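Local coordinates for protein aminotransferase, classes I and II (Silicibacter pomeroyi DSS-3, PDB 3H14) that probably catalyses the pyridoxal-phosphate-dependent transfer of an amino group from L-aspartate to 2-oxoglutarate, giving oxaloacetate and L-glutamate, at residues F108-A122 against I131-T144. Residues are numbered along the deposited sequence; the frame is centred on the assembly and turned at random.
Sequences FTALFDSGDRVGIGA and ILRALGLVPVDLPT
Phe108 meets Leu132 as a CH-pi pair: Leu132 CD2 stands over the centre of the ring, 3.7 Å from its centroid and 11° off the normal. Followed outward, Phe108 CB touches Leu137 CD1 (3.9 Å) and Leu135 CD1; CD2 has Leu135 CD1 at the ring edge, in plane, and CE2 comes 3.7 Å from Ile131 CG2. At the tip, CZ touches Leu132 CG and CD2. With CG anti to its carbonyl carbon (chi1 -63°), the Phe108 side chain crosses that of Leu132 at about a right angle and turns its face to CD2. Were this ring cut back to an alanine's methyl, Leu132 CD2 would probably lose its aromatic face, and a gap would be likely to open toward Ile131. Leu132 CD2 also packs 3.8 Å from Val118 CG2, which in turn covers one face of the Phe112 ring. Gly136, at positive phi, is the C-prime residue of a Schellman motif ending helix 126-134; its O accepts Gly115 N (3.0 Å) in the carbonyl plane, tying this helix end to the type II turn Asp113-Asp116. Beyond it the strands pair in parallel, from Val138 N to Asp116 O (2.8 Å) through to Thr144 N on Ala122 O. Asp141 OD1, salt-bridged to Arg129, takes a hydrogen bond from a water that also donates to Gly121 O. Strand 117-122, helix 126-134 and strand 138-143 form a beta-alpha-beta unit at one edge of the mixed seven-stranded sheet, the central sheet of the large, cofactor-binding domain as in fold type I aminotransferases; 138-143 is outermost, and Phe108 also reaches Ile198 of strand 196-200.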
ATOM      1  N   PHE A 108     -10.119 -12.672  -2.017  1.00 16.56           N
ATOM      2  CA  PHE A 108      -9.526 -13.985  -1.917  1.00 16.41           C
ATOM      3  C   PHE A 108     -10.594 -15.047  -1.696  1.00 17.45           C
ATOM      4  O   PHE A 108     -10.448 -16.172  -2.194  1.00 17.77           O
ATOM      5  CB  PHE A 108      -8.509 -14.045  -0.764  1.00 16.16           C
ATOM      6  CG  PHE A 108      -7.333 -13.131  -0.934  1.00 15.74           C
ATOM      7  CD1 PHE A 108      -6.988 -12.619  -2.180  1.00 16.68           C
ATOM      8  CD2 PHE A 108      -6.510 -12.830   0.156  1.00 18.40           C
ATOM      9  CE1 PHE A 108      -5.896 -11.799  -2.319  1.00 17.88           C
ATOM     10  CE2 PHE A 108      -5.425 -11.974  -0.002  1.00 17.17           C
ATOM     11  CZ  PHE A 108      -5.130 -11.485  -1.251  1.00 18.94           C
ATOM     12  N   THR A 109     -11.665 -14.693  -0.967  1.00 17.29           N
ATOM     13  CA  THR A 109     -12.749 -15.656  -0.722  1.00 17.83           C
ATOM     14  C   THR A 109     -13.518 -16.019  -1.996  1.00 18.17           C
ATOM     15  O   THR A 109     -13.859 -17.186  -2.209  1.00 18.37           O
ATOM     16  CB  THR A 109     -13.720 -15.133   0.350  1.00 18.21           C
ATOM     17  OG1 THR A 109     -12.977 -14.913   1.557  1.00 17.12           O
ATOM     18  CG2 THR A 109     -14.868 -16.151   0.586  1.00 17.46           C
ATOM     19  N   ALA A 110     -13.790 -15.011  -2.809  1.00 18.05           N
ATOM     20  CA  ALA A 110     -14.491 -15.158  -4.071  1.00 19.01           C
ATOM     21  C   ALA A 110     -13.696 -15.982  -5.062  1.00 19.56           C
ATOM     22  O   ALA A 110     -14.243 -16.769  -5.836  1.00 20.09           O
ATOM     23  CB  ALA A 110     -14.801 -13.756  -4.661  1.00 18.06           C
ATOM     24  N   LEU A 111     -12.376 -15.836  -5.017  1.00 19.43           N
ATOM     25  CA  LEU A 111     -11.525 -16.335  -6.104  1.00 19.17           C
ATOM     26  C   LEU A 111     -10.726 -17.602  -5.845  1.00 18.48           C
ATOM     27  O   LEU A 111     -10.307 -18.272  -6.805  1.00 17.98           O
ATOM     28  CB  LEU A 111     -10.616 -15.196  -6.558  1.00 18.72           C
ATOM     29  CG  LEU A 111     -11.285 -13.995  -7.229  1.00 19.61           C
ATOM     30  CD1 LEU A 111     -10.268 -12.920  -7.396  1.00 15.93           C
ATOM     31  CD2 LEU A 111     -11.903 -14.323  -8.612  1.00 18.98           C
ATOM     32  N   PHE A 112     -10.514 -17.974  -4.582  1.00 18.24           N
ATOM     33  CA  PHE A 112      -9.551 -19.015  -4.299  1.00 18.17           C
ATOM     34  C   PHE A 112     -10.039 -19.986  -3.283  1.00 18.91           C
ATOM     35  O   PHE A 112     -10.806 -19.629  -2.377  1.00 20.67           O
ATOM     36  CB  PHE A 112      -8.208 -18.432  -3.812  1.00 17.42           C
ATOM     37  CG  PHE A 112      -7.686 -17.333  -4.687  1.00 17.79           C
ATOM     38  CD1 PHE A 112      -7.486 -17.557  -6.043  1.00 17.56           C
ATOM     39  CD2 PHE A 112      -7.344 -16.108  -4.149  1.00 16.06           C
ATOM     40  CE1 PHE A 112      -7.000 -16.541  -6.861  1.00 18.24           C
ATOM     41  CE2 PHE A 112      -6.883 -15.102  -4.934  1.00 17.44           C
ATOM     42  CZ  PHE A 112      -6.705 -15.304  -6.291  1.00 18.22           C
ATOM     43  N   ASP A 113      -9.525 -21.207  -3.409  1.00 19.10           N
ATOM     44  CA  ASP A 113      -9.850 -22.302  -2.513  1.00 19.50           C
ATOM     45  C   ASP A 113      -8.602 -22.753  -1.767  1.00 19.90           C
ATOM     46  O   ASP A 113      -7.467 -22.446  -2.171  1.00 18.60           O
ATOM     47  CB  ASP A 113     -10.395 -23.466  -3.367  1.00 20.38           C
ATOM     48  CG  ASP A 113     -11.889 -23.356  -3.646  1.00 22.00           C
ATOM     49  OD1 ASP A 113     -12.659 -23.186  -2.674  1.00 19.43           O
ATOM     50  OD2 ASP A 113     -12.281 -23.487  -4.838  1.00 24.89           O
ATOM     51  N   SER A 114      -8.806 -23.489  -0.681  1.00 20.60           N
ATOM     52  CA  SER A 114      -7.708 -24.047   0.078  1.00 21.41           C
ATOM     53  C   SER A 114      -6.629 -24.612  -0.846  1.00 22.12           C
ATOM     54  O   SER A 114      -6.917 -25.416  -1.730  1.00 20.82           O
ATOM     55  CB  SER A 114      -8.225 -25.136   0.981  1.00 21.57           C
ATOM     56  OG  SER A 114      -9.230 -24.617   1.822  1.00 21.33           O
ATOM     57  N   GLY A 115      -5.401 -24.137  -0.636  1.00 21.73           N
ATOM     58  CA  GLY A 115      -4.216 -24.628  -1.329  1.00 21.52           C
ATOM     59  C   GLY A 115      -3.928 -23.918  -2.629  1.00 21.03           C
ATOM     60  O   GLY A 115      -2.935 -24.244  -3.273  1.00 21.72           O
ATOM     61  N   ASP A 116      -4.790 -22.995  -3.067  1.00 20.44           N
ATOM     62  CA  ASP A 116      -4.527 -22.260  -4.293  1.00 20.08           C
ATOM     63  C   ASP A 116      -3.308 -21.350  -4.112  1.00 20.21           C
ATOM     64  O   ASP A 116      -3.119 -20.715  -3.054  1.00 20.10           O
ATOM     65  CB  ASP A 116      -5.701 -21.394  -4.772  1.00 19.60           C
ATOM     66  CG  ASP A 116      -6.823 -22.214  -5.421  1.00 21.54           C
ATOM     67  OD1 ASP A 116      -6.609 -23.426  -5.673  1.00 19.36           O
ATOM     68  OD2 ASP A 116      -7.899 -21.616  -5.670  1.00 22.98           O
ATOM     69  N   ARG A 117      -2.531 -21.264  -5.189  1.00 20.21           N
ATOM     70  CA  ARG A 117      -1.302 -20.470  -5.213  1.00 20.87           C
ATOM     71  C   ARG A 117      -1.558 -19.132  -5.812  1.00 18.94           C
ATOM     72  O   ARG A 117      -2.091 -19.028  -6.888  1.00 19.14           O
ATOM     73  CB  ARG A 117      -0.195 -21.208  -5.963  1.00 20.63           C
ATOM     74  CG  ARG A 117       0.340 -22.369  -5.169  1.00 22.43           C
ATOM     75  CD  ARG A 117       1.421 -23.102  -5.948  1.00 26.65           C
ATOM     76  NE  ARG A 117       1.902 -24.275  -5.227  1.00 32.73           N
ATOM     77  CZ  ARG A 117       1.399 -25.502  -5.387  1.00 36.11           C
ATOM     78  NH1 ARG A 117       0.412 -25.734  -6.259  1.00 37.96           N
ATOM     79  NH2 ARG A 117       1.909 -26.515  -4.684  1.00 38.53           N
ATOM     80  N   VAL A 118      -1.118 -18.082  -5.113  1.00 18.51           N
ATOM     81  CA  VAL A 118      -1.341 -16.718  -5.552  1.00 17.88           C
ATOM     82  C   VAL A 118       0.021 -16.019  -5.597  1.00 17.75           C
ATOM     83  O   VAL A 118       0.691 -15.963  -4.575  1.00 15.60           O
ATOM     84  CB  VAL A 118      -2.301 -15.987  -4.591  1.00 17.57           C
ATOM     85  CG1 VAL A 118      -2.557 -14.560  -5.068  1.00 18.16           C
ATOM     86  CG2 VAL A 118      -3.623 -16.802  -4.449  1.00 19.13           C
ATOM     87  N   GLY A 119       0.392 -15.528  -6.778  1.00 17.89           N
ATOM     88  CA  GLY A 119       1.690 -14.880  -7.027  1.00 18.94           C
ATOM     89  C   GLY A 119       1.682 -13.449  -6.506  1.00 19.38           C
ATOM     90  O   GLY A 119       0.752 -12.673  -6.791  1.00 18.61           O
ATOM     91  N   ILE A 120       2.726 -13.092  -5.756  1.00 19.33           N
ATOM     92  CA  ILE A 120       2.888 -11.735  -5.205  1.00 19.87           C
ATOM     93  C   ILE A 120       4.353 -11.334  -5.315  1.00 18.46           C
ATOM     94  O   ILE A 120       5.231 -12.125  -5.006  1.00 18.92           O
ATOM     95  CB  ILE A 120       2.446 -11.665  -3.722  1.00 19.81           C
ATOM     96  CG1 ILE A 120       3.125 -12.755  -2.889  1.00 21.26           C
ATOM     97  CG2 ILE A 120       0.901 -11.849  -3.614  1.00 21.82           C
ATOM     98  CD1 ILE A 120       2.727 -12.794  -1.419  1.00 22.63           C
ATOM     99  N   GLY A 121       4.623 -10.142  -5.804  1.00 18.31           N
ATOM    100  CA  GLY A 121       6.034  -9.677  -5.940  1.00 18.09           C
ATOM    101  C   GLY A 121       6.717  -9.475  -4.616  1.00 18.56           C
ATOM    102  O   GLY A 121       6.080  -9.057  -3.642  1.00 18.47           O
ATOM    103  N   ALA A 122       8.024  -9.764  -4.546  1.00 17.67           N
ATOM    104  CA  ALA A 122       8.817  -9.491  -3.358  1.00 16.89           C
ATOM    105  C   ALA A 122       9.938  -8.610  -3.896  1.00 17.55           C
ATOM    106  O   ALA A 122      10.636  -9.046  -4.791  1.00 18.70           O
ATOM    107  CB  ALA A 122       9.386 -10.795  -2.750  1.00 17.14           C
ATOM    108  N   ILE A 131      -2.064 -12.684   5.021  1.00 16.79           N
ATOM    109  CA  ILE A 131      -3.525 -12.840   4.807  1.00 17.38           C
ATOM    110  C   ILE A 131      -3.798 -14.072   3.954  1.00 16.96           C
ATOM    111  O   ILE A 131      -4.686 -14.843   4.263  1.00 18.05           O
ATOM    112  CB  ILE A 131      -4.153 -11.617   4.138  1.00 16.90           C
ATOM    113  CG1 ILE A 131      -4.109 -10.411   5.066  1.00 15.84           C
ATOM    114  CG2 ILE A 131      -5.653 -11.887   3.704  1.00 16.63           C
ATOM    115  CD1 ILE A 131      -4.521  -9.070   4.369  1.00 18.09           C
ATOM    116  N   LEU A 132      -3.024 -14.278   2.890  1.00 17.23           N
ATOM    117  CA  LEU A 132      -3.171 -15.509   2.096  1.00 17.17           C
ATOM    118  C   LEU A 132      -2.982 -16.782   2.906  1.00 18.59           C
ATOM    119  O   LEU A 132      -3.818 -17.694   2.892  1.00 15.66           O
ATOM    120  CB  LEU A 132      -2.249 -15.471   0.890  1.00 17.46           C
ATOM    121  CG  LEU A 132      -2.680 -14.522  -0.232  1.00 16.21           C
ATOM    122  CD1 LEU A 132      -1.490 -14.145  -1.149  1.00 15.46           C
ATOM    123  CD2 LEU A 132      -3.822 -15.114  -1.093  1.00 15.82           C
ATOM    124  N   ARG A 133      -1.919 -16.826   3.705  1.00 19.16           N
ATOM    125  CA  ARG A 133      -1.656 -17.978   4.559  1.00 21.43           C
ATOM    126  C   ARG A 133      -2.740 -18.165   5.637  1.00 20.13           C
ATOM    127  O   ARG A 133      -3.158 -19.304   5.937  1.00 20.96           O
ATOM    128  CB  ARG A 133      -0.297 -17.756   5.252  1.00 21.53           C
ATOM    129  CG  ARG A 133       0.298 -18.972   5.870  1.00 27.24           C
ATOM    130  CD  ARG A 133       1.591 -18.660   6.708  1.00 28.58           C
ATOM    131  NE  ARG A 133       2.090 -19.873   7.372  1.00 36.18           N
ATOM    132  CZ  ARG A 133       1.516 -20.431   8.438  1.00 35.73           C
ATOM    133  NH1 ARG A 133       0.453 -19.856   8.984  1.00 39.14           N
ATOM    134  NH2 ARG A 133       2.018 -21.547   8.963  1.00 35.33           N
ATOM    135  N   ALA A 134      -3.155 -17.058   6.240  1.00 19.59           N
ATOM    136  CA  ALA A 134      -4.205 -17.048   7.284  1.00 20.20           C
ATOM    137  C   ALA A 134      -5.538 -17.634   6.813  1.00 19.53           C
ATOM    138  O   ALA A 134      -6.310 -18.159   7.619  1.00 19.16           O
ATOM    139  CB  ALA A 134      -4.437 -15.638   7.800  1.00 19.92           C
ATOM    140  N   LEU A 135      -5.768 -17.544   5.516  1.00 18.94           N
ATOM    141  CA  LEU A 135      -6.969 -18.085   4.863  1.00 19.00           C
ATOM    142  C   LEU A 135      -6.805 -19.503   4.271  1.00 19.15           C
ATOM    143  O   LEU A 135      -7.712 -20.029   3.586  1.00 17.65           O
ATOM    144  CB  LEU A 135      -7.377 -17.119   3.755  1.00 19.74           C
ATOM    145  CG  LEU A 135      -7.916 -15.793   4.295  1.00 19.63           C
ATOM    146  CD1 LEU A 135      -8.206 -14.816   3.112  1.00 19.32           C
ATOM    147  CD2 LEU A 135      -9.151 -15.965   5.139  1.00 19.28           C
ATOM    148  N   GLY A 136      -5.653 -20.126   4.515  1.00 19.10           N
ATOM    149  CA  GLY A 136      -5.341 -21.425   3.958  1.00 18.13           C
ATOM    150  C   GLY A 136      -4.956 -21.434   2.505  1.00 17.99           C
ATOM    151  O   GLY A 136      -5.044 -22.469   1.825  1.00 19.27           O
ATOM    152  N   LEU A 137      -4.507 -20.307   1.996  1.00 18.12           N
ATOM    153  CA  LEU A 137      -4.069 -20.227   0.627  1.00 17.62           C
ATOM    154  C   LEU A 137      -2.522 -20.215   0.648  1.00 17.94           C
ATOM    155  O   LEU A 137      -1.892 -20.159   1.711  1.00 18.73           O
ATOM    156  CB  LEU A 137      -4.623 -18.971  -0.051  1.00 17.62           C
ATOM    157  CG  LEU A 137      -6.130 -18.763   0.061  1.00 17.67           C
ATOM    158  CD1 LEU A 137      -6.514 -17.428  -0.534  1.00 18.94           C
ATOM    159  CD2 LEU A 137      -6.910 -19.986  -0.610  1.00 16.20           C
ATOM    160  N   VAL A 138      -1.947 -20.258  -0.529  1.00 18.62           N
ATOM    161  CA  VAL A 138      -0.504 -20.435  -0.693  1.00 18.87           C
ATOM    162  C   VAL A 138       0.114 -19.233  -1.399  1.00 17.84           C
ATOM    163  O   VAL A 138       0.045 -19.089  -2.637  1.00 17.43           O
ATOM    164  CB  VAL A 138      -0.178 -21.720  -1.440  1.00 19.58           C
ATOM    165  CG1 VAL A 138       1.369 -21.830  -1.622  1.00 21.42           C
ATOM    166  CG2 VAL A 138      -0.769 -22.946  -0.711  1.00 19.97           C
ATOM    167  N   PRO A 139       0.756 -18.346  -0.619  1.00 17.64           N
ATOM    168  CA  PRO A 139       1.403 -17.232  -1.283  1.00 18.02           C
ATOM    169  C   PRO A 139       2.668 -17.719  -1.983  1.00 18.00           C
ATOM    170  O   PRO A 139       3.345 -18.588  -1.480  1.00 19.47           O
ATOM    171  CB  PRO A 139       1.678 -16.249  -0.130  1.00 18.18           C
ATOM    172  CG  PRO A 139       1.773 -17.120   1.094  1.00 18.53           C
ATOM    173  CD  PRO A 139       0.940 -18.333   0.837  1.00 18.00           C
ATOM    174  N   VAL A 140       2.921 -17.219  -3.186  1.00 18.68           N
ATOM    175  CA  VAL A 140       4.101 -17.567  -3.972  1.00 18.91           C
ATOM    176  C   VAL A 140       4.822 -16.236  -4.224  1.00 19.29           C
ATOM    177  O   VAL A 140       4.434 -15.445  -5.072  1.00 19.17           O
ATOM    178  CB  VAL A 140       3.738 -18.303  -5.289  1.00 17.63           C
ATOM    179  CG1 VAL A 140       5.002 -18.666  -6.101  1.00 20.65           C
ATOM    180  CG2 VAL A 140       2.966 -19.599  -4.982  1.00 19.71           C
ATOM    181  N   ASP A 141       5.875 -15.983  -3.459  1.00 20.97           N
ATOM    182  CA  ASP A 141       6.657 -14.762  -3.642  1.00 21.29           C
ATOM    183  C   ASP A 141       7.417 -14.870  -4.941  1.00 21.90           C
ATOM    184  O   ASP A 141       8.014 -15.909  -5.225  1.00 23.06           O
ATOM    185  CB  ASP A 141       7.630 -14.516  -2.474  1.00 23.33           C
ATOM    186  CG  ASP A 141       6.950 -13.878  -1.249  1.00 26.70           C
ATOM    187  OD1 ASP A 141       6.263 -12.852  -1.409  1.00 32.23           O
ATOM    188  OD2 ASP A 141       7.154 -14.381  -0.127  1.00 33.33           O
ATOM    189  N   LEU A 142       7.337 -13.811  -5.735  1.00 20.00           N
ATOM    190  CA  LEU A 142       8.018 -13.652  -6.995  1.00 19.84           C
ATOM    191  C   LEU A 142       9.112 -12.596  -6.785  1.00 20.01           C
ATOM    192  O   LEU A 142       8.820 -11.409  -6.726  1.00 18.87           O
ATOM    193  CB  LEU A 142       7.046 -13.151  -8.049  1.00 19.91           C
ATOM    194  CG  LEU A 142       5.692 -13.883  -8.146  1.00 20.54           C
ATOM    195  CD1 LEU A 142       4.882 -13.229  -9.192  1.00 20.46           C
ATOM    196  CD2 LEU A 142       5.923 -15.359  -8.467  1.00 19.39           C
ATOM    197  N   PRO A 143      10.367 -13.033  -6.668  1.00 21.27           N
ATOM    198  CA  PRO A 143      11.482 -12.056  -6.556  1.00 21.65           C
ATOM    199  C   PRO A 143      11.603 -11.198  -7.801  1.00 21.67           C
ATOM    200  O   PRO A 143      11.933 -11.694  -8.876  1.00 22.35           O
ATOM    201  CB  PRO A 143      12.721 -12.937  -6.341  1.00 22.28           C
ATOM    202  CG  PRO A 143      12.175 -14.288  -5.941  1.00 23.11           C
ATOM    203  CD  PRO A 143      10.841 -14.423  -6.642  1.00 21.63           C
ATOM    204  N   THR A 144      11.336  -9.912  -7.668  1.00 19.86           N
ATOM    205  CA  THR A 144      11.386  -9.018  -8.780  1.00 20.49           C
ATOM    206  C   THR A 144      12.786  -8.422  -8.898  1.00 21.30           C
ATOM    207  O   THR A 144      13.569  -8.462  -7.954  1.00 22.25           O
ATOM    208  CB  THR A 144      10.307  -7.942  -8.625  1.00 20.59           C
ATOM    209  OG1 THR A 144      10.541  -7.236  -7.404  1.00 20.44           O
ATOM    210  CG2 THR A 144       8.964  -8.628  -8.538  1.00 19.73           C
TER
HETATM  211  O   HOH W   1       5.127 -10.490  -1.262  1.00 37.86           O